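Local coordinates for protein putative tRNA (Adenine(37)-N6)-methyltransferase (Pseudomonas aeruginosa, PDB 7BTU) that probably methylates threonylcarbamoyladenosine at position 37 of tRNA, with S-adenosyl-L-methionine as the likely methyl donor, at residues 182-185 and 186-190. Numbering follows the deposited sequence.
Sequences QPVA and ELIEQ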
ATOM      1  N   GLN B 182      14.346  10.133 -23.369  1.00 20.13           N
ATOM      2  CA  GLN B 182      13.472   9.111 -22.785  1.00 21.78           C
ATOM      3  C   GLN B 182      13.471   7.907 -23.705  1.00 20.45           C
ATOM      4  O   GLN B 182      13.659   8.065 -24.919  1.00 22.28           O
ATOM      5  CB  GLN B 182      12.011   9.601 -22.598  1.00 18.61           C
ATOM      6  CG  GLN B 182      11.830  10.684 -21.506  1.00 19.51           C
ATOM      7  CD  GLN B 182      12.076  10.079 -20.134  1.00 23.12           C
ATOM      8  OE1 GLN B 182      11.936   8.854 -19.956  1.00 23.93           O
ATOM      9  NE2 GLN B 182      12.377  10.906 -19.166  1.00 25.12           N
ATOM     10  N   PRO B 183      13.273   6.680 -23.165  1.00 21.42           N
ATOM     11  CA  PRO B 183      13.220   5.477 -24.061  1.00 21.83           C
ATOM     12  C   PRO B 183      11.863   5.334 -24.742  1.00 21.57           C
ATOM     13  O   PRO B 183      11.051   4.454 -24.406  1.00 17.64           O
ATOM     14  CB  PRO B 183      13.502   4.323 -23.097  1.00 23.20           C
ATOM     15  CG  PRO B 183      12.883   4.816 -21.778  1.00 24.87           C
ATOM     16  CD  PRO B 183      13.242   6.318 -21.732  1.00 25.32           C
ATOM     17  N   VAL B 184      11.610   6.217 -25.715  1.00 16.12           N
ATOM     18  CA  VAL B 184      10.261   6.360 -26.271  1.00 18.43           C
ATOM     19  C   VAL B 184       9.829   5.086 -26.983  1.00 17.02           C
ATOM     20  O   VAL B 184       8.669   4.658 -26.878  1.00 15.21           O
ATOM     21  CB  VAL B 184      10.175   7.595 -27.193  1.00 20.49           C
ATOM     22  CG1 VAL B 184       8.855   7.562 -28.084  1.00 18.74           C
ATOM     23  CG2 VAL B 184      10.204   8.878 -26.364  1.00 19.03           C
ATOM     24  N   ALA B 185      10.719   4.500 -27.780  1.00 20.77           N
ATOM     25  CA  ALA B 185      10.325   3.306 -28.531  1.00 20.91           C
ATOM     26  C   ALA B 185       9.949   2.181 -27.579  1.00 23.50           C
ATOM     27  O   ALA B 185       8.933   1.496 -27.774  1.00 17.92           O
ATOM     28  CB  ALA B 185      11.452   2.854 -29.453  1.00 19.64           C
ATOM     29  N   GLU B 186      10.755   1.990 -26.516  1.00 18.45           N
ATOM     30  CA  GLU B 186      10.476   0.929 -25.562  1.00 18.40           C
ATOM     31  C   GLU B 186       9.199   1.218 -24.801  1.00 14.64           C
ATOM     32  O   GLU B 186       8.393   0.312 -24.563  1.00 18.74           O
ATOM     33  CB  GLU B 186      11.624   0.779 -24.557  1.00 19.21           C
ATOM     34  CG  GLU B 186      12.815   0.091 -25.232  1.00 30.87           C
ATOM     35  CD  GLU B 186      13.949  -0.098 -24.248  1.00 48.33           C
ATOM     36  OE1 GLU B 186      14.734   0.852 -24.089  1.00 58.97           O
ATOM     37  OE2 GLU B 186      14.038  -1.180 -23.625  1.00 56.90           O
ATOM     38  N   LEU B 187       8.997   2.474 -24.438  1.00 14.01           N
ATOM     39  CA  LEU B 187       7.758   2.817 -23.733  1.00 15.23           C
ATOM     40  C   LEU B 187       6.563   2.497 -24.606  1.00 15.91           C
ATOM     41  O   LEU B 187       5.566   1.923 -24.133  1.00 16.65           O
ATOM     42  CB  LEU B 187       7.751   4.294 -23.370  1.00 14.03           C
ATOM     43  CG  LEU B 187       6.435   4.845 -22.789  1.00 19.38           C
ATOM     44  CD1 LEU B 187       6.046   4.197 -21.484  1.00 16.27           C
ATOM     45  CD2 LEU B 187       6.607   6.356 -22.601  1.00 23.40           C
ATOM     46  N   ILE B 188       6.629   2.912 -25.873  1.00 15.85           N
ATOM     47  CA  ILE B 188       5.489   2.677 -26.769  1.00 15.55           C
ATOM     48  C   ILE B 188       5.200   1.187 -26.849  1.00 17.61           C
ATOM     49  O   ILE B 188       4.064   0.740 -26.679  1.00 19.32           O
ATOM     50  CB  ILE B 188       5.739   3.300 -28.159  1.00 14.18           C
ATOM     51  CG1 ILE B 188       5.686   4.838 -28.087  1.00 16.85           C
ATOM     52  CG2 ILE B 188       4.715   2.717 -29.217  1.00 13.34           C
ATOM     53  CD1 ILE B 188       6.110   5.582 -29.420  1.00 14.12           C
ATOM     54  N   GLU B 189       6.249   0.390 -27.061  1.00 16.24           N
ATOM     55  CA  GLU B 189       6.084  -1.051 -27.144  1.00 18.68           C
ATOM     56  C   GLU B 189       5.493  -1.616 -25.852  1.00 21.60           C
ATOM     57  O   GLU B 189       4.608  -2.482 -25.898  1.00 19.35           O
ATOM     58  CB  GLU B 189       7.449  -1.675 -27.452  1.00 23.71           C
ATOM     59  CG  GLU B 189       7.527  -3.152 -27.384  1.00 39.53           C
ATOM     60  CD  GLU B 189       8.370  -3.718 -28.514  1.00 50.78           C
ATOM     61  OE1 GLU B 189       8.972  -2.913 -29.276  1.00 54.09           O
ATOM     62  OE2 GLU B 189       8.384  -4.961 -28.673  1.00 55.37           O
ATOM     63  N   GLN B 190       6.006  -1.178 -24.685  1.00 15.61           N
ATOM     64  CA  GLN B 190       5.540  -1.757 -23.439  1.00 17.01           C
ATOM     65  C   GLN B 190       4.112  -1.339 -23.130  1.00 17.77           C
ATOM     66  O   GLN B 190       3.358  -2.109 -22.551  1.00 18.23           O
ATOM     67  CB  GLN B 190       6.463  -1.366 -22.273  1.00 16.87           C
ATOM     68  CG  GLN B 190       7.820  -2.082 -22.401  1.00 19.80           C
ATOM     69  CD  GLN B 190       8.906  -1.421 -21.615  1.00 23.52           C
ATOM     70  OE1 GLN B 190       8.638  -0.736 -20.615  1.00 21.17           O
ATOM     71  NE2 GLN B 190      10.163  -1.640 -22.038  1.00 21.69           N
TER
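With chi1 of 166°, Val184 sets CG1 opposite its own backbone N, and Ile188, with chi1 of -71° and an extended chi2, reaches back along the helix to meet it. The two side chains cross at a slant, CG1 of Val184 lying 3.6 Å from CD1 of Ile188, an apolar i to i+4 contact one helical turn apart. Both residues are buried: Val184 touches Leu216, and Ile188 touches Val218, Val230 and Val233, so this face of helix 184-193 packs on strands 216-222 and 227-234 of a mixed sheet. Pro183 is the N-cap of the helix and the centre of an inverse gamma turn, closed by a weak bond from Val184 N to Gln182 O. Pro183 O accepts from Leu187 N at 2.9 Å, and Val184 O accepts from Ile188 N at 2.9 Å. Next, Ala185 O accepts from Glu189 N at 3.0 Å, with a nearly straight N-H...O angle of 168°. Glu186, exposed and extended beyond CG, brings OE1 to 3.8 Å from CB of Pro183, a van der Waals approach at most. Near the helix N-terminus, the Glu186 carboxylate would probably interact favourably with the helix dipole, while the Val184-Ile188 pair contributes dispersion and hydrophobic burial.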